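Side-chain contacts in 3-hydroxyisobutyryl-CoA hydrolase (Mycobacterium thermoresistibile, PDB 4HDT), which probably hydrolyses 3-hydroxyisobutyryl-CoA to 3-hydroxyisobutyrate and free coenzyme A, as a zinc-binding member of the crotonase-like (enoyl-CoA hydratase/isomerase) family: residues L97-H100 with I101-P105; D287-R290 with Q291-R294; A173-G177 with A178-V182. All blocks are in the same frame, centred on the assembly; numbering follows the deposited sequence.

Contact 1 of 3, residues L97-H100 with I101-P105; sequences LNAH and IGRYP. With ZN (zinc ion), chain B.
His100 and Tyr104, one helical turn apart, form a T-shaped aromatic pair: the ring edge of Tyr104 is directed at the imidazole face, with centroids 5.3 Å apart and planes at 81°. The tyrosine carbon CD1 stands over the rim of the imidazole, 3.9 Å from His100 NE2. That same nitrogen binds a zinc ion at 2.1 Å, and Glu49 and Glu351 complete the protein side of the site. With CG of His100 anti to the backbone nitrogen, beside the carbonyl carbon (chi1 -155°), the ring projects from the helix flank, where its NE2 meets the zinc and one face meets Tyr104.

Arg103 approaches the histidine from another direction. Its NH2 lies 3.4 Å from His100 CD2, obliquely to the ring, while NH1 reaches Ala99 CB at 3.6 Å. The bend at chi3 (-48°) folds the guanidinium back over this turn; Glu286 and Glu351 take its charge in salt bridges, and Glu351 thereby links the arginine to the metal site.

All this occupies the C-terminal end of helix 85-103, where Tyr104 is the first residue to leave helical geometry. The backbone i-to-i+4 hydrogen bonds here include Arg103 N to Ala99 O, 3.0 Å. The tyrosine hydroxyl is bonded to Leu45 O on helix 35-49.

Apolar contact is made by Leu97 CD1 against Ile101 CD1, 3.8 Å apart, and both side chains also pack on Leu45.

Contact 2 of 3, residues D287-R290 with Q291-R294; sequences DTLR and QEYR
Glu292 reaches back along helix 285-299 toward Leu289 and Thr288, the residues three and four positions earlier, in side-chain contacts that span one turn of a regular alpha-helix. Four successive i-to-i+4 backbone bonds hold this turn. Among them, Glu292 N to Thr288 O is 2.9 Å long, whereas Arg294 N to Arg290 O is longer at 3.3 Å.

The side-chain contacts across the turn are between carboxylate oxygens and aliphatic carbons. Glu292 has CG beside the backbone nitrogen (chi1 -74°) and an extended chain beyond it, which lays its methylene groups along the Thr288 carbonyl: CG is 3.5 Å from Thr288 O. At the far end OE1 meets Leu289 CD2 at 3.5 Å, and OE2 passes the methyl CG2 of Thr288 more loosely, at 4.0 Å. The buried carboxylate is satisfied elsewhere, OE1 by Gly152 N and OE2 by Thr154 OG1, so it ties the helix to the start of helix 153-158. The threonine hydroxyl is hydrogen-bonded to Ser284 O.

Apolar packing on other parts of the fold comes from Leu289 and Tyr293, which both rest on Tyr95 of helix 85-103 and on Leu346 of the C-terminal segment.

The charged pair lies on the partly exposed side. Arg290 grips Asp287 side-on with two nitrogens, both directed to the single oxygen OD1. An unusual chi3 of -133° bends the arginine toward it, and the oxygen lies in the guanidinium plane, 3.0 Å from Arg290 NE and 3.1 Å from Arg290 NH2.

Contact 3 of 3, residues A173-G177 with A178-V182; sequences APFSG and ADAIV
The carboxylate oxygen OD2 of Asp179 accepts the backbone N-H of Ser176 in a 2.9 Å bond that is almost straight, 175° at the hydrogen. The donor comes from the anti side, well out of the carboxylate plane. OG of Ser176 is also near, 3.1 Å from Asp179 OD2. The other carboxylate oxygen, OD1, is bonded to Ser221 OG and Leu223 N, so one buried side chain joins this helix start to helix 222-225 and the loop before it. Such donors would probably favour the charged form of the aspartate.

The return bond runs from Asp179 N to Ser176 OG, 3.1 Å. Together the two reciprocal bonds make a capping box, with Ser176 as N-cap of helix 177-183. Its OG sits between the backbone nitrogen and the carbonyl carbon (chi1 71°), a setting that turns the hydroxyl oxygen toward an amide of the first turn.

Main-chain bonding continues the turn: Ala180 N donates to Ser176 O at 2.8 Å and Ile181 N to Gly177 O at 3.1 Å.

Phe175 packs on the same turn. Its CB is 3.5 Å from Asp179 OD2, and the two side chains cross at a slant, ring and carboxylate planes 54° apart. The apolar contact proper is with Ala180, whose CB meets the ring at its edge, in plane, 3.9 Å from Phe175 CE1. Met138 of strand 137-139 touches both Phe175 and Ala180, and Phe175 also packs on Ala168 of helix 164-171.

Contacts 1 and 2 belong to two helices, 85-103 and 285-299, that pack on each other: Ala99 CB of contact 1 touches Leu289 CD1 of contact 2 at 3.7 Å, although the contact centres are 15 Å apart. Contact 1 holds a zinc ligand, and the side chain of Leu289 comes within about 9 Å of that of His100. Contact 3 precedes contact 2 in the chain but lies across the chain's centre from it, with nearest atoms about 13 Å apart; from contact 1 that gap is about 15 Å. The side chain of a different zinc ligand, His192, is about 11 Å from Gly177 of contact 3.

Contact 1 of 3, residues L97-H100 with I101-P105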
ATOM      1  N   LEU A  97       2.479  -5.044  12.236  1.00  9.54           N
ATOM      2  CA  LEU A  97       1.446  -4.056  12.450  1.00  9.37           C
ATOM      3  C   LEU A  97       0.345  -4.192  11.394  1.00  9.02           C
ATOM      4  O   LEU A  97      -0.848  -4.156  11.731  1.00  9.39           O
ATOM      5  CB  LEU A  97       2.035  -2.634  12.419  1.00  9.29           C
ATOM      6  CG  LEU A  97       1.033  -1.447  12.337  1.00  9.22           C
ATOM      7  CD1 LEU A  97       0.140  -1.389  13.557  1.00  9.69           C
ATOM      8  CD2 LEU A  97       1.758  -0.109  12.131  1.00  9.29           C
ATOM      9  N   ASN A  98       0.747  -4.315  10.130  1.00  8.68           N
ATOM     10  CA  ASN A  98      -0.254  -4.483   9.020  1.00  8.26           C
ATOM     11  C   ASN A  98      -1.195  -5.662   9.304  1.00  8.48           C
ATOM     12  O   ASN A  98      -2.426  -5.554   9.195  1.00  8.33           O
ATOM     13  CB  ASN A  98       0.437  -4.673   7.643  1.00  8.17           C
ATOM     14  CG  ASN A  98       1.404  -3.557   7.257  1.00  8.09           C
ATOM     15  OD1 ASN A  98       2.483  -3.840   6.689  1.00  8.25           O
ATOM     16  ND2 ASN A  98       1.032  -2.311   7.498  1.00  8.06           N
ATOM     17  N   ALA A  99      -0.613  -6.790   9.688  1.00  8.49           N
ATOM     18  CA  ALA A  99      -1.376  -7.995  10.042  1.00  8.83           C
ATOM     19  C   ALA A  99      -2.271  -7.787  11.227  1.00  9.12           C
ATOM     20  O   ALA A  99      -3.439  -8.215  11.243  1.00  9.21           O
ATOM     21  CB  ALA A  99      -0.436  -9.151  10.254  1.00  9.13           C
ATOM     22  N   HIS A 100      -1.752  -7.114  12.248  1.00  9.31           N
ATOM     23  CA  HIS A 100      -2.580  -6.831  13.402  1.00  9.87           C
ATOM     24  C   HIS A 100      -3.783  -5.954  13.121  1.00  9.74           C
ATOM     25  O   HIS A 100      -4.871  -6.239  13.562  1.00 10.27           O
ATOM     26  CB  HIS A 100      -1.797  -6.229  14.548  1.00 10.25           C
ATOM     27  CG  HIS A 100      -2.458  -6.501  15.868  1.00 10.95           C
ATOM     28  ND1 HIS A 100      -2.119  -5.834  17.023  1.00 11.57           N
ATOM     29  CD2 HIS A 100      -3.436  -7.379  16.212  1.00 11.42           C
ATOM     30  CE1 HIS A 100      -2.848  -6.303  18.024  1.00 12.15           C
ATOM     31  NE2 HIS A 100      -3.649  -7.244  17.554  1.00 11.98           N
ATOM     32  N   ILE A 101      -3.611  -4.933  12.318  1.00  9.56           N
ATOM     33  CA  ILE A 101      -4.763  -4.125  11.862  1.00  9.35           C
ATOM     34  C   ILE A 101      -5.761  -4.997  11.135  1.00  9.47           C
ATOM     35  O   ILE A 101      -6.978  -4.899  11.375  1.00  9.39           O
ATOM     36  CB  ILE A 101      -4.292  -2.965  10.952  1.00  8.94           C
ATOM     37  CG1 ILE A 101      -3.347  -2.007  11.723  1.00  9.08           C
ATOM     38  CG2 ILE A 101      -5.498  -2.202  10.411  1.00  8.83           C
ATOM     39  CD1 ILE A 101      -2.470  -1.152  10.796  1.00  8.76           C
ATOM     40  N   GLY A 102      -5.257  -5.862  10.264  1.00  9.56           N
ATOM     41  CA  GLY A 102      -6.097  -6.810   9.538  1.00  9.82           C
ATOM     42  C   GLY A 102      -6.951  -7.738  10.400  1.00 10.51           C
ATOM     43  O   GLY A 102      -8.122  -8.033  10.010  1.00 11.28           O
ATOM     44  N   ARG A 103      -6.398  -8.243  11.517  1.00 10.75           N
ATOM     45  CA  ARG A 103      -7.094  -9.089  12.494  1.00 11.60           C
ATOM     46  C   ARG A 103      -7.890  -8.351  13.542  1.00 11.73           C
ATOM     47  O   ARG A 103      -8.577  -8.968  14.355  1.00 12.22           O
ATOM     48  CB  ARG A 103      -6.026  -9.846  13.332  1.00 12.32           C
ATOM     49  CG  ARG A 103      -5.308 -10.869  12.544  1.00 12.60           C
ATOM     50  CD  ARG A 103      -4.518 -11.796  13.466  1.00 13.14           C
ATOM     51  NE  ARG A 103      -3.690 -11.152  14.491  1.00 13.28           N
ATOM     52  CZ  ARG A 103      -2.433 -10.705  14.302  1.00 13.43           C
ATOM     53  NH1 ARG A 103      -1.810 -10.817  13.138  1.00 13.28           N
ATOM     54  NH2 ARG A 103      -1.790 -10.157  15.295  1.00 13.64           N
ATOM     55  N   TYR A 104      -7.657  -7.048  13.662  1.00 11.43           N
ATOM     56  CA  TYR A 104      -8.027  -6.345  14.900  1.00 11.96           C
ATOM     57  C   TYR A 104      -9.517  -6.567  15.284  1.00 12.44           C
ATOM     58  O   TYR A 104     -10.414  -6.449  14.445  1.00 12.16           O
ATOM     59  CB  TYR A 104      -7.757  -4.861  14.790  1.00 11.72           C
ATOM     60  CG  TYR A 104      -7.441  -4.154  16.123  1.00 12.15           C
ATOM     61  CD1 TYR A 104      -6.358  -4.536  16.904  1.00 12.41           C
ATOM     62  CD2 TYR A 104      -8.269  -3.145  16.609  1.00 12.30           C
ATOM     63  CE1 TYR A 104      -6.082  -3.927  18.105  1.00 12.87           C
ATOM     64  CE2 TYR A 104      -8.000  -2.500  17.792  1.00 12.96           C
ATOM     65  CZ  TYR A 104      -6.893  -2.886  18.549  1.00 13.09           C
ATOM     66  OH  TYR A 104      -6.616  -2.269  19.752  1.00 14.44           O
ATOM     67  N   PRO A 105      -9.770  -6.917  16.538  1.00 13.32           N
ATOM     68  CA  PRO A 105     -11.142  -7.267  16.912  1.00 14.22           C
ATOM     69  C   PRO A 105     -12.103  -6.078  17.006  1.00 15.04           C
ATOM     70  O   PRO A 105     -13.320  -6.246  16.715  1.00 17.10           O
ATOM     71  CB  PRO A 105     -10.957  -8.015  18.243  1.00 14.76           C
ATOM     72  CG  PRO A 105      -9.702  -7.458  18.818  1.00 14.55           C
ATOM     73  CD  PRO A 105      -8.821  -7.185  17.631  1.00 13.76           C
TER
HETATM   74 ZN    ZN B 400      -4.768  -8.703  18.546  1.00 15.35          ZN

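Contact 2 of 3, residues D287-R290 with Q291-R294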
ATOM      1  N   ASP A 287       0.531 -15.174   5.799  1.00 14.74           N
ATOM      2  CA  ASP A 287       1.311 -15.902   4.817  1.00 15.39           C
ATOM      3  C   ASP A 287       1.740 -15.028   3.649  1.00 13.97           C
ATOM      4  O   ASP A 287       2.855 -15.158   3.121  1.00 14.15           O
ATOM      5  CB  ASP A 287       0.548 -17.108   4.300  1.00 17.04           C
ATOM      6  CG  ASP A 287       0.371 -18.191   5.342  1.00 18.69           C
ATOM      7  OD1 ASP A 287       0.933 -18.080   6.461  1.00 19.70           O
ATOM      8  OD2 ASP A 287      -0.397 -19.126   5.006  1.00 21.36           O
ATOM      9  N   THR A 288       0.883 -14.103   3.252  1.00 12.70           N
ATOM     10  CA  THR A 288       1.207 -13.187   2.181  1.00 12.01           C
ATOM     11  C   THR A 288       2.331 -12.242   2.600  1.00 11.38           C
ATOM     12  O   THR A 288       3.284 -11.972   1.840  1.00 10.96           O
ATOM     13  CB  THR A 288      -0.044 -12.408   1.727  1.00 11.83           C
ATOM     14  OG1 THR A 288      -1.091 -13.330   1.393  1.00 12.61           O
ATOM     15  CG2 THR A 288       0.231 -11.570   0.526  1.00 11.62           C
ATOM     16  N   LEU A 289       2.208 -11.696   3.793  1.00 11.01           N
ATOM     17  CA  LEU A 289       3.274 -10.821   4.322  1.00 11.11           C
ATOM     18  C   LEU A 289       4.593 -11.575   4.443  1.00 11.98           C
ATOM     19  O   LEU A 289       5.642 -10.986   4.315  1.00 11.60           O
ATOM     20  CB  LEU A 289       2.870 -10.240   5.681  1.00 10.84           C
ATOM     21  CG  LEU A 289       1.750  -9.186   5.574  1.00 10.26           C
ATOM     22  CD1 LEU A 289       1.029  -8.949   6.902  1.00 10.16           C
ATOM     23  CD2 LEU A 289       2.317  -7.897   5.059  1.00  9.86           C
ATOM     24  N   ARG A 290       4.555 -12.869   4.768  1.00 13.17           N
ATOM     25  CA  ARG A 290       5.811 -13.641   4.840  1.00 14.44           C
ATOM     26  C   ARG A 290       6.523 -13.675   3.489  1.00 13.81           C
ATOM     27  O   ARG A 290       7.737 -13.598   3.432  1.00 14.02           O
ATOM     28  CB  ARG A 290       5.562 -15.097   5.241  1.00 16.67           C
ATOM     29  CG  ARG A 290       5.094 -15.324   6.629  1.00 19.31           C
ATOM     30  CD  ARG A 290       4.919 -16.847   6.809  1.00 21.90           C
ATOM     31  NE  ARG A 290       3.653 -17.187   7.447  1.00 24.61           N
ATOM     32  CZ  ARG A 290       3.489 -17.273   8.762  1.00 26.23           C
ATOM     33  NH1 ARG A 290       4.498 -17.061   9.619  1.00 27.46           N
ATOM     34  NH2 ARG A 290       2.292 -17.545   9.229  1.00 28.65           N
ATOM     35  N   GLN A 291       5.751 -13.806   2.412  1.00 13.04           N
ATOM     36  CA  GLN A 291       6.279 -13.789   1.065  1.00 12.87           C
ATOM     37  C   GLN A 291       6.825 -12.408   0.750  1.00 12.01           C
ATOM     38  O   GLN A 291       7.937 -12.259   0.230  1.00 12.02           O
ATOM     39  CB  GLN A 291       5.203 -14.178   0.059  1.00 13.12           C
ATOM     40  CG  GLN A 291       5.625 -14.173  -1.402  1.00 13.65           C
ATOM     41  CD  GLN A 291       4.570 -14.868  -2.243  1.00 14.19           C
ATOM     42  OE1 GLN A 291       4.587 -16.104  -2.378  1.00 15.93           O
ATOM     43  NE2 GLN A 291       3.640 -14.110  -2.747  1.00 14.27           N
ATOM     44  N   GLU A 292       6.049 -11.390   1.072  1.00 11.03           N
ATOM     45  CA  GLU A 292       6.474 -10.031   0.809  1.00 10.37           C
ATOM     46  C   GLU A 292       7.779  -9.718   1.548  1.00 10.57           C
ATOM     47  O   GLU A 292       8.644  -8.989   1.056  1.00 10.30           O
ATOM     48  CB  GLU A 292       5.395  -9.035   1.235  1.00  9.95           C
ATOM     49  CG  GLU A 292       4.165  -8.975   0.319  1.00  9.65           C
ATOM     50  CD  GLU A 292       3.073  -8.034   0.804  1.00  9.44           C
ATOM     51  OE1 GLU A 292       3.292  -7.315   1.791  1.00  9.08           O
ATOM     52  OE2 GLU A 292       1.974  -8.015   0.192  1.00  9.17           O
ATOM     53  N   TYR A 293       7.940 -10.260   2.734  1.00 10.82           N
ATOM     54  CA  TYR A 293       9.152  -9.983   3.511  1.00 11.36           C
ATOM     55  C   TYR A 293      10.382 -10.596   2.821  1.00 11.82           C
ATOM     56  O   TYR A 293      11.426  -9.956   2.750  1.00 11.94           O
ATOM     57  CB  TYR A 293       9.000 -10.544   4.930  1.00 11.93           C
ATOM     58  CG  TYR A 293      10.156 -10.268   5.848  1.00 12.61           C
ATOM     59  CD1 TYR A 293      10.366  -8.974   6.363  1.00 12.63           C
ATOM     60  CD2 TYR A 293      11.023 -11.284   6.218  1.00 13.67           C
ATOM     61  CE1 TYR A 293      11.417  -8.701   7.202  1.00 13.38           C
ATOM     62  CE2 TYR A 293      12.078 -11.015   7.041  1.00 14.58           C
ATOM     63  CZ  TYR A 293      12.287  -9.744   7.541  1.00 14.23           C
ATOM     64  OH  TYR A 293      13.390  -9.568   8.372  1.00 15.19           O
ATOM     65  N   ARG A 294      10.259 -11.824   2.314  1.00 12.31           N
ATOM     66  CA  ARG A 294      11.357 -12.434   1.526  1.00 13.18           C
ATOM     67  C   ARG A 294      11.712 -11.536   0.336  1.00 12.53           C
ATOM     68  O   ARG A 294      12.881 -11.271   0.070  1.00 13.00           O
ATOM     69  CB  ARG A 294      10.987 -13.826   0.996  1.00 14.27           C
ATOM     70  CG  ARG A 294      10.792 -14.856   2.108  1.00 15.73           C
ATOM     71  CD  ARG A 294      10.285 -16.173   1.543  1.00 17.33           C
ATOM     72  NE  ARG A 294      10.462 -17.292   2.449  1.00 19.83           N
ATOM     73  CZ  ARG A 294      10.185 -18.572   2.139  1.00 21.47           C
ATOM     74  NH1 ARG A 294       9.677 -18.886   0.943  1.00 22.53           N
ATOM     75  NH2 ARG A 294      10.408 -19.537   3.026  1.00 23.44           N
TER

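Contact 3 of 3, residues A173-G177 with A178-V182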
ATOM      1  N   ALA A 173       0.477   3.512 -11.021  1.00 11.71           N
ATOM      2  CA  ALA A 173      -0.259   4.769 -11.173  1.00 11.92           C
ATOM      3  C   ALA A 173      -1.291   4.966 -10.068  1.00 11.43           C
ATOM      4  O   ALA A 173      -1.891   4.009  -9.564  1.00 10.63           O
ATOM      5  CB  ALA A 173      -0.958   4.795 -12.521  1.00 12.67           C
ATOM      6  N   PRO A 174      -1.546   6.232  -9.700  1.00 11.66           N
ATOM      7  CA  PRO A 174      -2.615   6.502  -8.751  1.00 11.38           C
ATOM      8  C   PRO A 174      -4.017   6.232  -9.277  1.00 10.95           C
ATOM      9  O   PRO A 174      -4.305   6.357 -10.511  1.00 11.53           O
ATOM     10  CB  PRO A 174      -2.432   7.977  -8.415  1.00 12.19           C
ATOM     11  CG  PRO A 174      -1.781   8.546  -9.610  1.00 12.81           C
ATOM     12  CD  PRO A 174      -0.957   7.466 -10.250  1.00 12.45           C
ATOM     13  N   PHE A 175      -4.895   5.903  -8.343  1.00 10.30           N
ATOM     14  CA  PHE A 175      -6.330   5.703  -8.602  1.00 10.35           C
ATOM     15  C   PHE A 175      -7.175   6.443  -7.548  1.00 10.08           C
ATOM     16  O   PHE A 175      -6.651   6.864  -6.508  1.00  9.91           O
ATOM     17  CB  PHE A 175      -6.670   4.185  -8.695  1.00 10.32           C
ATOM     18  CG  PHE A 175      -6.183   3.326  -7.543  1.00 10.08           C
ATOM     19  CD1 PHE A 175      -6.956   3.147  -6.405  1.00 10.03           C
ATOM     20  CD2 PHE A 175      -4.951   2.672  -7.640  1.00 10.16           C
ATOM     21  CE1 PHE A 175      -6.522   2.315  -5.373  1.00  9.96           C
ATOM     22  CE2 PHE A 175      -4.491   1.872  -6.606  1.00  9.97           C
ATOM     23  CZ  PHE A 175      -5.292   1.691  -5.470  1.00  9.67           C
ATOM     24  N   SER A 176      -8.450   6.675  -7.843  1.00  9.87           N
ATOM     25  CA  SER A 176      -9.311   7.540  -7.035  1.00 10.16           C
ATOM     26  C   SER A 176      -9.925   6.820  -5.848  1.00  9.89           C
ATOM     27  O   SER A 176      -9.795   5.593  -5.748  1.00  9.50           O
ATOM     28  CB  SER A 176     -10.431   8.117  -7.906  1.00 10.88           C
ATOM     29  OG  SER A 176     -11.341   7.068  -8.232  1.00 10.85           O
ATOM     30  N   GLY A 177     -10.651   7.552  -5.021  1.00 10.32           N
ATOM     31  CA  GLY A 177     -11.452   6.944  -3.963  1.00 10.30           C
ATOM     32  C   GLY A 177     -12.462   5.944  -4.498  1.00 10.77           C
ATOM     33  O   GLY A 177     -12.572   4.845  -3.970  1.00 10.33           O
ATOM     34  N   ALA A 178     -13.157   6.303  -5.569  1.00 11.30           N
ATOM     35  CA  ALA A 178     -14.185   5.417  -6.117  1.00 11.79           C
ATOM     36  C   ALA A 178     -13.514   4.148  -6.652  1.00 11.41           C
ATOM     37  O   ALA A 178     -14.044   3.039  -6.472  1.00 11.37           O
ATOM     38  CB  ALA A 178     -14.958   6.126  -7.225  1.00 12.39           C
ATOM     39  N   ASP A 179     -12.359   4.308  -7.283  1.00 11.23           N
ATOM     40  CA  ASP A 179     -11.580   3.186  -7.796  1.00 11.47           C
ATOM     41  C   ASP A 179     -11.177   2.310  -6.620  1.00 10.87           C
ATOM     42  O   ASP A 179     -11.178   1.097  -6.712  1.00 11.06           O
ATOM     43  CB  ASP A 179     -10.305   3.651  -8.493  1.00 11.72           C
ATOM     44  CG  ASP A 179     -10.537   4.483  -9.748  1.00 12.58           C
ATOM     45  OD1 ASP A 179     -11.592   4.307 -10.426  1.00 14.45           O
ATOM     46  OD2 ASP A 179      -9.632   5.299 -10.079  1.00 12.16           O
ATOM     47  N   ALA A 180     -10.719   2.931  -5.528  1.00 10.52           N
ATOM     48  CA  ALA A 180     -10.283   2.151  -4.353  1.00 10.04           C
ATOM     49  C   ALA A 180     -11.401   1.283  -3.811  1.00 10.11           C
ATOM     50  O   ALA A 180     -11.151   0.126  -3.395  1.00 10.19           O
ATOM     51  CB  ALA A 180      -9.744   3.082  -3.271  1.00  9.97           C
ATOM     52  N   ILE A 181     -12.621   1.800  -3.789  1.00 10.46           N
ATOM     53  CA  ILE A 181     -13.761   0.998  -3.322  1.00 10.81           C
ATOM     54  C   ILE A 181     -13.993  -0.162  -4.304  1.00 11.11           C
ATOM     55  O   ILE A 181     -14.185  -1.320  -3.891  1.00 10.71           O
ATOM     56  CB  ILE A 181     -15.005   1.874  -3.141  1.00 11.26           C
ATOM     57  CG1 ILE A 181     -14.735   2.891  -2.006  1.00 11.35           C
ATOM     58  CG2 ILE A 181     -16.247   1.033  -2.850  1.00 11.80           C
ATOM     59  CD1 ILE A 181     -15.803   3.972  -1.911  1.00 12.02           C
ATOM     60  N   VAL A 182     -13.953   0.115  -5.607  1.00 11.30           N
ATOM     61  CA  VAL A 182     -14.113  -0.959  -6.599  1.00 11.71           C
ATOM     62  C   VAL A 182     -13.029  -2.064  -6.430  1.00 11.54           C
ATOM     63  O   VAL A 182     -13.315  -3.254  -6.543  1.00 11.41           O
ATOM     64  CB  VAL A 182     -14.107  -0.342  -8.039  1.00 12.27           C
ATOM     65  CG1 VAL A 182     -13.765  -1.384  -9.097  1.00 12.71           C
ATOM     66  CG2 VAL A 182     -15.425   0.366  -8.294  1.00 12.96           C
TER